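PDB 5CI5: extracellular solute-binding protein family 1 from Pseudothermotoga lettingae, which binds alpha-D-tagatopyranose and probably delivers sugars of this kind to an ABC transporter as its extracellular solute-binding component. Local coordinates for residues G76-V90 / G299-N311. Residues are numbered along the deposited sequence; the frame is centred on the assembly and turned at random.
Sequences GKGPDLAFADLGGWV and GGWALVIPSSSPN. With T6T (alpha-D-tagatopyranose), chain C.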
ATOM      1  N   GLY A  76       9.486 -20.031  13.969  1.00 18.69           N
ATOM      2  CA  GLY A  76       8.339 -20.824  14.399  1.00 18.57           C
ATOM      3  C   GLY A  76       7.592 -20.261  15.583  1.00 18.41           C
ATOM      4  O   GLY A  76       6.836 -20.981  16.232  1.00 19.92           O
ATOM      5  N   LYS A  77       7.793 -18.975  15.859  1.00 14.67           N
ATOM      6  CA  LYS A  77       7.231 -18.318  17.031  1.00 18.41           C
ATOM      7  C   LYS A  77       6.413 -17.048  16.679  1.00 18.66           C
ATOM      8  O   LYS A  77       6.297 -16.678  15.526  1.00 25.30           O
ATOM      9  CB  LYS A  77       8.355 -17.928  17.990  1.00 25.63           C
ATOM     10  CG  LYS A  77       9.269 -19.070  18.376  1.00 26.44           C
ATOM     11  CD  LYS A  77       8.513 -20.158  19.110  1.00 27.58           C
ATOM     12  CE  LYS A  77       9.469 -21.251  19.574  1.00 34.32           C
ATOM     13  NZ  LYS A  77       8.754 -22.304  20.338  1.00 38.66           N
ATOM     14  N   GLY A  78       5.834 -16.409  17.694  1.00 24.33           N
ATOM     15  CA  GLY A  78       5.149 -15.138  17.510  1.00 27.30           C
ATOM     16  C   GLY A  78       3.631 -15.233  17.405  1.00 30.62           C
ATOM     17  O   GLY A  78       2.971 -15.619  18.379  1.00 26.37           O
ATOM     18  N   PRO A  79       3.055 -14.884  16.234  1.00 20.71           N
ATOM     19  CA  PRO A  79       1.594 -14.755  16.212  1.00 18.12           C
ATOM     20  C   PRO A  79       0.823 -16.021  15.801  1.00 15.41           C
ATOM     21  O   PRO A  79       1.344 -16.909  15.101  1.00 14.58           O
ATOM     22  CB  PRO A  79       1.384 -13.661  15.164  1.00 15.86           C
ATOM     23  CG  PRO A  79       2.433 -13.950  14.197  1.00 16.88           C
ATOM     24  CD  PRO A  79       3.645 -14.367  14.983  1.00 19.15           C
ATOM     25  N   ASP A  80      -0.437 -16.089  16.231  1.00 13.14           N
ATOM     26  CA  ASP A  80      -1.400 -17.051  15.723  1.00 10.33           C
ATOM     27  C   ASP A  80      -2.143 -16.504  14.506  1.00  9.28           C
ATOM     28  O   ASP A  80      -2.584 -17.272  13.660  1.00 10.66           O
ATOM     29  CB  ASP A  80      -2.393 -17.413  16.810  1.00 12.58           C
ATOM     30  CG  ASP A  80      -1.705 -17.951  18.040  1.00 20.80           C
ATOM     31  OD1 ASP A  80      -0.931 -18.903  17.878  1.00 15.57           O
ATOM     32  OD2 ASP A  80      -1.905 -17.414  19.149  1.00 12.54           O
ATOM     33  N   LEU A  81      -2.297 -15.178  14.447  1.00  7.60           N
ATOM     34  CA  LEU A  81      -2.917 -14.483  13.318  1.00 11.39           C
ATOM     35  C   LEU A  81      -2.079 -13.247  13.041  1.00  9.10           C
ATOM     36  O   LEU A  81      -1.725 -12.545  13.973  1.00  9.21           O
ATOM     37  CB  LEU A  81      -4.369 -14.091  13.627  1.00  5.94           C
ATOM     38  CG  LEU A  81      -5.204 -13.631  12.436  1.00  9.35           C
ATOM     39  CD1 LEU A  81      -5.437 -14.723  11.432  1.00 10.40           C
ATOM     40  CD2 LEU A  81      -6.548 -13.061  12.953  1.00 10.37           C
ATOM     41  N   ALA A  82      -1.707 -13.018  11.780  1.00  8.01           N
ATOM     42  CA  ALA A  82      -0.790 -11.919  11.433  1.00  6.57           C
ATOM     43  C   ALA A  82      -1.261 -11.191  10.204  1.00  8.64           C
ATOM     44  O   ALA A  82      -1.730 -11.803   9.261  1.00  8.67           O
ATOM     45  CB  ALA A  82       0.645 -12.427  11.168  1.00  9.55           C
ATOM     46  N   PHE A  83      -1.115  -9.874  10.235  1.00  7.60           N
ATOM     47  CA  PHE A  83      -1.210  -9.063   9.042  1.00  8.05           C
ATOM     48  C   PHE A  83      -0.082  -9.426   8.077  1.00  7.53           C
ATOM     49  O   PHE A  83       1.058  -9.588   8.490  1.00 11.09           O
ATOM     50  CB  PHE A  83      -1.127  -7.585   9.411  1.00  7.62           C
ATOM     51  CG  PHE A  83      -2.469  -6.925   9.592  1.00  9.39           C
ATOM     52  CD1 PHE A  83      -3.406  -7.420  10.495  1.00 10.32           C
ATOM     53  CD2 PHE A  83      -2.788  -5.787   8.851  1.00  9.12           C
ATOM     54  CE1 PHE A  83      -4.643  -6.810  10.633  1.00 12.76           C
ATOM     55  CE2 PHE A  83      -4.014  -5.185   8.982  1.00 10.21           C
ATOM     56  CZ  PHE A  83      -4.946  -5.691   9.872  1.00 12.26           C
ATOM     57  N   ALA A  84      -0.413  -9.513   6.796  1.00  5.93           N
ATOM     58  CA  ALA A  84       0.586  -9.737   5.750  1.00  7.15           C
ATOM     59  C   ALA A  84       0.178  -8.899   4.542  1.00  5.71           C
ATOM     60  O   ALA A  84      -0.996  -8.881   4.136  1.00  8.74           O
ATOM     61  CB  ALA A  84       0.707 -11.208   5.382  1.00  9.04           C
ATOM     62  N   ASP A  85       1.137  -8.188   3.985  1.00  6.02           N
ATOM     63  CA  ASP A  85       0.907  -7.293   2.834  1.00  5.32           C
ATOM     64  C   ASP A  85       0.405  -8.074   1.610  1.00  5.29           C
ATOM     65  O   ASP A  85       0.937  -9.110   1.251  1.00  7.70           O
ATOM     66  CB  ASP A  85       2.215  -6.546   2.543  1.00  6.80           C
ATOM     67  CG  ASP A  85       2.024  -5.287   1.761  1.00  9.49           C
ATOM     68  OD1 ASP A  85       1.179  -5.249   0.829  1.00  6.94           O
ATOM     69  OD2 ASP A  85       2.747  -4.312   2.083  1.00  7.26           O
ATOM     70  N   LEU A  86      -0.644  -7.561   0.971  1.00  5.94           N
ATOM     71  CA  LEU A  86      -1.107  -8.137  -0.282  1.00  6.00           C
ATOM     72  C   LEU A  86      -0.049  -8.048  -1.385  1.00  6.65           C
ATOM     73  O   LEU A  86      -0.133  -8.759  -2.398  1.00  8.09           O
ATOM     74  CB  LEU A  86      -2.401  -7.455  -0.722  1.00  7.60           C
ATOM     75  CG  LEU A  86      -3.621  -7.645   0.192  1.00  6.98           C
ATOM     76  CD1 LEU A  86      -4.837  -7.038  -0.506  1.00 10.18           C
ATOM     77  CD2 LEU A  86      -3.870  -9.110   0.549  1.00  6.59           C
ATOM     78  N   GLY A  87       0.955  -7.200  -1.190  1.00  6.81           N
ATOM     79  CA  GLY A  87       2.048  -7.059  -2.136  1.00  8.36           C
ATOM     80  C   GLY A  87       3.119  -8.122  -1.987  1.00  8.44           C
ATOM     81  O   GLY A  87       4.264  -7.831  -1.621  1.00  8.38           O
ATOM     82  N   GLY A  88       2.747  -9.361  -2.294  1.00  9.25           N
ATOM     83  CA  GLY A  88       3.709 -10.440  -2.453  1.00 10.22           C
ATOM     84  C   GLY A  88       4.093 -11.228  -1.220  1.00  7.92           C
ATOM     85  O   GLY A  88       4.807 -12.246  -1.324  1.00 10.23           O
ATOM     86  N   TRP A  89       3.705 -10.783  -0.032  1.00  7.93           N
ATOM     87  CA  TRP A  89       4.172 -11.509   1.150  1.00  7.41           C
ATOM     88  C   TRP A  89       3.551 -12.901   1.258  1.00  6.06           C
ATOM     89  O   TRP A  89       4.221 -13.832   1.707  1.00  9.17           O
ATOM     90  CB  TRP A  89       3.877 -10.771   2.449  1.00  8.34           C
ATOM     91  CG  TRP A  89       4.499  -9.412   2.623  1.00  6.90           C
ATOM     92  CD1 TRP A  89       5.083  -8.602   1.659  1.00  6.64           C
ATOM     93  CD2 TRP A  89       4.604  -8.695   3.855  1.00  7.41           C
ATOM     94  NE1 TRP A  89       5.502  -7.429   2.231  1.00  7.33           N
ATOM     95  CE2 TRP A  89       5.232  -7.460   3.575  1.00  8.90           C
ATOM     96  CE3 TRP A  89       4.238  -8.983   5.167  1.00  7.06           C
ATOM     97  CZ2 TRP A  89       5.475  -6.514   4.559  1.00  9.70           C
ATOM     98  CZ3 TRP A  89       4.471  -8.038   6.146  1.00  7.69           C
ATOM     99  CH2 TRP A  89       5.093  -6.823   5.837  1.00  9.21           C
ATOM    100  N   VAL A  90       2.275 -13.052   0.910  1.00  7.69           N
ATOM    101  CA  VAL A  90       1.627 -14.334   1.150  1.00  7.35           C
ATOM    102  C   VAL A  90       2.248 -15.434   0.267  1.00 11.39           C
ATOM    103  O   VAL A  90       2.624 -16.501   0.756  1.00  7.86           O
ATOM    104  CB  VAL A  90       0.096 -14.202   0.990  1.00  7.25           C
ATOM    105  CG1 VAL A  90      -0.557 -15.543   1.056  1.00 10.30           C
ATOM    106  CG2 VAL A  90      -0.415 -13.332   2.117  1.00  9.02           C
ATOM    107  N   GLY A 299      -3.106  -2.500  -3.467  1.00  7.98           N
ATOM    108  CA  GLY A 299      -2.508  -2.813  -2.184  1.00  5.31           C
ATOM    109  C   GLY A 299      -3.508  -3.246  -1.127  1.00  6.32           C
ATOM    110  O   GLY A 299      -4.704  -3.409  -1.381  1.00  9.93           O
ATOM    111  N   GLY A 300      -2.984  -3.451   0.085  1.00  8.72           N
ATOM    112  CA  GLY A 300      -3.797  -3.853   1.212  1.00  8.10           C
ATOM    113  C   GLY A 300      -3.092  -4.872   2.092  1.00  6.60           C
ATOM    114  O   GLY A 300      -1.872  -5.109   1.944  1.00  7.25           O
ATOM    115  N   TRP A 301      -3.865  -5.474   2.999  1.00  7.64           N
ATOM    116  CA  TRP A 301      -3.348  -6.446   3.963  1.00  6.01           C
ATOM    117  C   TRP A 301      -4.303  -7.621   4.099  1.00  8.37           C
ATOM    118  O   TRP A 301      -5.517  -7.438   4.067  1.00  8.99           O
ATOM    119  CB  TRP A 301      -3.125  -5.804   5.334  1.00  8.99           C
ATOM    120  CG  TRP A 301      -2.073  -4.767   5.246  1.00  5.96           C
ATOM    121  CD1 TRP A 301      -2.225  -3.504   4.763  1.00  6.76           C
ATOM    122  CD2 TRP A 301      -0.681  -4.918   5.551  1.00  6.73           C
ATOM    123  NE1 TRP A 301      -1.016  -2.856   4.745  1.00  7.77           N
ATOM    124  CE2 TRP A 301      -0.056  -3.704   5.229  1.00  6.03           C
ATOM    125  CE3 TRP A 301       0.096  -5.969   6.055  1.00 10.07           C
ATOM    126  CZ2 TRP A 301       1.308  -3.490   5.426  1.00  8.17           C
ATOM    127  CZ3 TRP A 301       1.446  -5.756   6.239  1.00  8.09           C
ATOM    128  CH2 TRP A 301       2.042  -4.534   5.902  1.00  9.90           C
ATOM    129  N   ALA A 302      -3.724  -8.815   4.233  1.00  6.61           N
ATOM    130  CA  ALA A 302      -4.445 -10.047   4.528  1.00  9.15           C
ATOM    131  C   ALA A 302      -4.134 -10.522   5.938  1.00  6.90           C
ATOM    132  O   ALA A 302      -3.115 -10.153   6.520  1.00  8.89           O
ATOM    133  CB  ALA A 302      -4.081 -11.155   3.533  1.00  6.68           C
ATOM    134  N   LEU A 303      -5.039 -11.330   6.469  1.00  8.30           N
ATOM    135  CA  LEU A 303      -4.842 -12.054   7.706  1.00  7.78           C
ATOM    136  C   LEU A 303      -4.355 -13.466   7.368  1.00  8.12           C
ATOM    137  O   LEU A 303      -4.963 -14.156   6.554  1.00  8.06           O
ATOM    138  CB  LEU A 303      -6.130 -12.118   8.524  1.00  8.44           C
ATOM    139  CG  LEU A 303      -6.767 -10.772   8.795  1.00  9.17           C
ATOM    140  CD1 LEU A 303      -8.160 -10.948   9.385  1.00 10.24           C
ATOM    141  CD2 LEU A 303      -5.900  -9.966   9.733  1.00 14.37           C
ATOM    142  N   VAL A 304      -3.242 -13.862   7.974  1.00  8.34           N
ATOM    143  CA  VAL A 304      -2.660 -15.192   7.735  1.00  6.01           C
ATOM    144  C   VAL A 304      -2.451 -15.915   9.064  1.00  7.39           C
ATOM    145  O   VAL A 304      -2.323 -15.285  10.097  1.00  8.93           O
ATOM    146  CB  VAL A 304      -1.313 -15.141   6.962  1.00  8.65           C
ATOM    147  CG1 VAL A 304      -1.494 -14.343   5.680  1.00  6.50           C
ATOM    148  CG2 VAL A 304      -0.187 -14.561   7.806  1.00  9.16           C
ATOM    149  N   ILE A 305      -2.433 -17.242   9.001  1.00  9.66           N
ATOM    150  CA  ILE A 305      -2.251 -18.103  10.169  1.00  9.72           C
ATOM    151  C   ILE A 305      -0.987 -18.915   9.979  1.00  7.61           C
ATOM    152  O   ILE A 305      -0.931 -19.727   9.062  1.00  9.76           O
ATOM    153  CB  ILE A 305      -3.450 -19.043  10.350  1.00 10.61           C
ATOM    154  CG1 ILE A 305      -4.724 -18.228  10.601  1.00  8.71           C
ATOM    155  CG2 ILE A 305      -3.197 -20.031  11.496  1.00  9.85           C
ATOM    156  CD1 ILE A 305      -5.976 -19.050  10.559  1.00  9.85           C
ATOM    157  N   PRO A 306       0.027 -18.715  10.835  1.00  7.45           N
ATOM    158  CA  PRO A 306       1.255 -19.482  10.653  1.00  8.42           C
ATOM    159  C   PRO A 306       1.010 -20.982  10.844  1.00  9.57           C
ATOM    160  O   PRO A 306       0.248 -21.385  11.717  1.00 10.90           O
ATOM    161  CB  PRO A 306       2.193 -18.916  11.736  1.00 13.82           C
ATOM    162  CG  PRO A 306       1.679 -17.527  11.961  1.00 11.65           C
ATOM    163  CD  PRO A 306       0.181 -17.711  11.904  1.00 10.94           C
ATOM    164  N   SER A 307       1.681 -21.789  10.022  1.00 10.14           N
ATOM    165  CA  SER A 307       1.563 -23.227  10.097  1.00  9.86           C
ATOM    166  C   SER A 307       2.091 -23.753  11.440  1.00  9.41           C
ATOM    167  O   SER A 307       1.730 -24.854  11.861  1.00 12.03           O
ATOM    168  CB  SER A 307       2.327 -23.844   8.937  1.00 11.03           C
ATOM    169  OG  SER A 307       3.685 -23.446   9.027  1.00 13.03           O
ATOM    170  N   SER A 308       2.937 -22.976  12.115  1.00 10.19           N
ATOM    171  CA  SER A 308       3.476 -23.384  13.411  1.00 13.03           C
ATOM    172  C   SER A 308       2.585 -23.010  14.601  1.00 13.65           C
ATOM    173  O   SER A 308       2.918 -23.340  15.748  1.00 14.93           O
ATOM    174  CB  SER A 308       4.865 -22.787  13.609  1.00 14.17           C
ATOM    175  OG  SER A 308       5.781 -23.415  12.717  1.00 22.62           O
ATOM    176  N   SER A 309       1.471 -22.340  14.349  1.00 10.25           N
ATOM    177  CA  SER A 309       0.603 -21.919  15.440  1.00 10.27           C
ATOM    178  C   SER A 309      -0.095 -23.102  16.111  1.00 10.83           C
ATOM    179  O   SER A 309      -0.649 -23.977  15.426  1.00 13.37           O
ATOM    180  CB  SER A 309      -0.448 -20.932  14.942  1.00 12.77           C
ATOM    181  OG  SER A 309      -1.412 -20.692  15.949  1.00 16.32           O
ATOM    182  N   PRO A 310      -0.118 -23.105  17.460  1.00 13.96           N
ATOM    183  CA  PRO A 310      -0.904 -24.095  18.194  1.00 17.58           C
ATOM    184  C   PRO A 310      -2.385 -23.716  18.357  1.00 15.95           C
ATOM    185  O   PRO A 310      -3.128 -24.460  19.000  1.00 18.72           O
ATOM    186  CB  PRO A 310      -0.214 -24.122  19.562  1.00 16.97           C
ATOM    187  CG  PRO A 310       0.259 -22.741  19.757  1.00 18.92           C
ATOM    188  CD  PRO A 310       0.583 -22.182  18.372  1.00 16.26           C
ATOM    189  N   ASN A 311      -2.788 -22.570  17.804  1.00 13.87           N
ATOM    190  CA  ASN A 311      -4.123 -22.016  18.020  1.00 15.12           C
ATOM    191  C   ASN A 311      -4.845 -21.738  16.705  1.00 12.53           C
ATOM    192  O   ASN A 311      -5.447 -20.687  16.534  1.00 13.23           O
ATOM    193  CB  ASN A 311      -4.039 -20.715  18.823  1.00 19.30           C
ATOM    194  CG  ASN A 311      -3.491 -20.919  20.217  1.00 20.36           C
ATOM    195  OD1 ASN A 311      -3.917 -21.818  20.939  1.00 22.00           O
ATOM    196  ND2 ASN A 311      -2.562 -20.069  20.612  1.00 22.70           N
TER
HETATM  197  O3  T6T C 501      -1.053  -0.428   0.131  1.00  7.87           O
HETATM  198  C3  T6T C 501      -0.674  -0.988   1.383  1.00  7.35           C
HETATM  199  C4  T6T C 501       0.432  -2.016   1.145  1.00  6.93           C
HETATM  200  O4  T6T C 501       0.004  -2.979   0.172  1.00  7.46           O
HETATM  201  C5  T6T C 501       1.665  -1.277   0.671  1.00  6.51           C
HETATM  202  O5  T6T C 501       2.735  -2.196   0.442  1.00  8.17           O
HETATM  203  C6  T6T C 501       2.065  -0.211   1.685  1.00  6.41           C
HETATM  204  O6  T6T C 501       0.985   0.709   1.842  1.00  8.35           O
HETATM  205  C2  T6T C 501      -0.225   0.100   2.304  1.00  5.91           C
HETATM  206  O2  T6T C 501      -0.013  -0.438   3.615  1.00  7.34           O
HETATM  207  C1  T6T C 501      -1.281   1.222   2.405  1.00  8.87           C
HETATM  208  O1  T6T C 501      -2.533   0.775   2.776  1.00  8.76           O
HETATM  209  O   HOH W   1       4.083 -20.650  16.839  1.00 30.35           O
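Gly76 closes helix 62-75 as C-prime of a Schellman motif and touches Ser308 CB through its carbonyl O. A water also links the two backbones there, weakly on the Ser308 side. Asp80 joins the turn after the other strand. Its OD1 accepts from Ser309 OG at 2.7 Å, on the anti side of the carboxylate. Asn311 ND2 reaches Asp80 OD2 at 3.1 Å from above the carboxylate plane. Lys23 forms a salt bridge with the same carboxylate, so the buried charge is probably well compensated. Ser309 OG also accepts from Asn311 N, an ST turn. Leu81 lays CD1 against Ile305 CG1.

In the mixed sheet of this periplasmic-binding-protein lobe, strand 299-304, from late in the chain, runs antiparallel beside 81-85, whose other neighbour, 25-30, is parallel to it. Ala82 and Val304 exchange two backbone bonds, as do Ala84 and Ala302. Phe83 CE1 packs on Leu303 CD2 at 3.5 Å; Phe83 CD2 meets Trp301 CB.

With chi1 at -159°, Asp85 CG swings away from its own N and presents both oxygens to the sugar: OD1 and OD2 accept from tagatose O4 and O5 at 2.6 and 2.7 Å. Gly87 N also donates to Asp85 OD1, an Asx turn that helps fix the carboxylate. Asp85 CB sits over the Trp301 six-membered ring in a CH-pi contact. Trp301 NE1 donates to tagatose O2 at 2.9 Å. Leu86 N bonds to Gly300 O, while Gly300 N donates to tagatose O4. Trp89 receives the edge of Trp301 on its face, with planes at 83°.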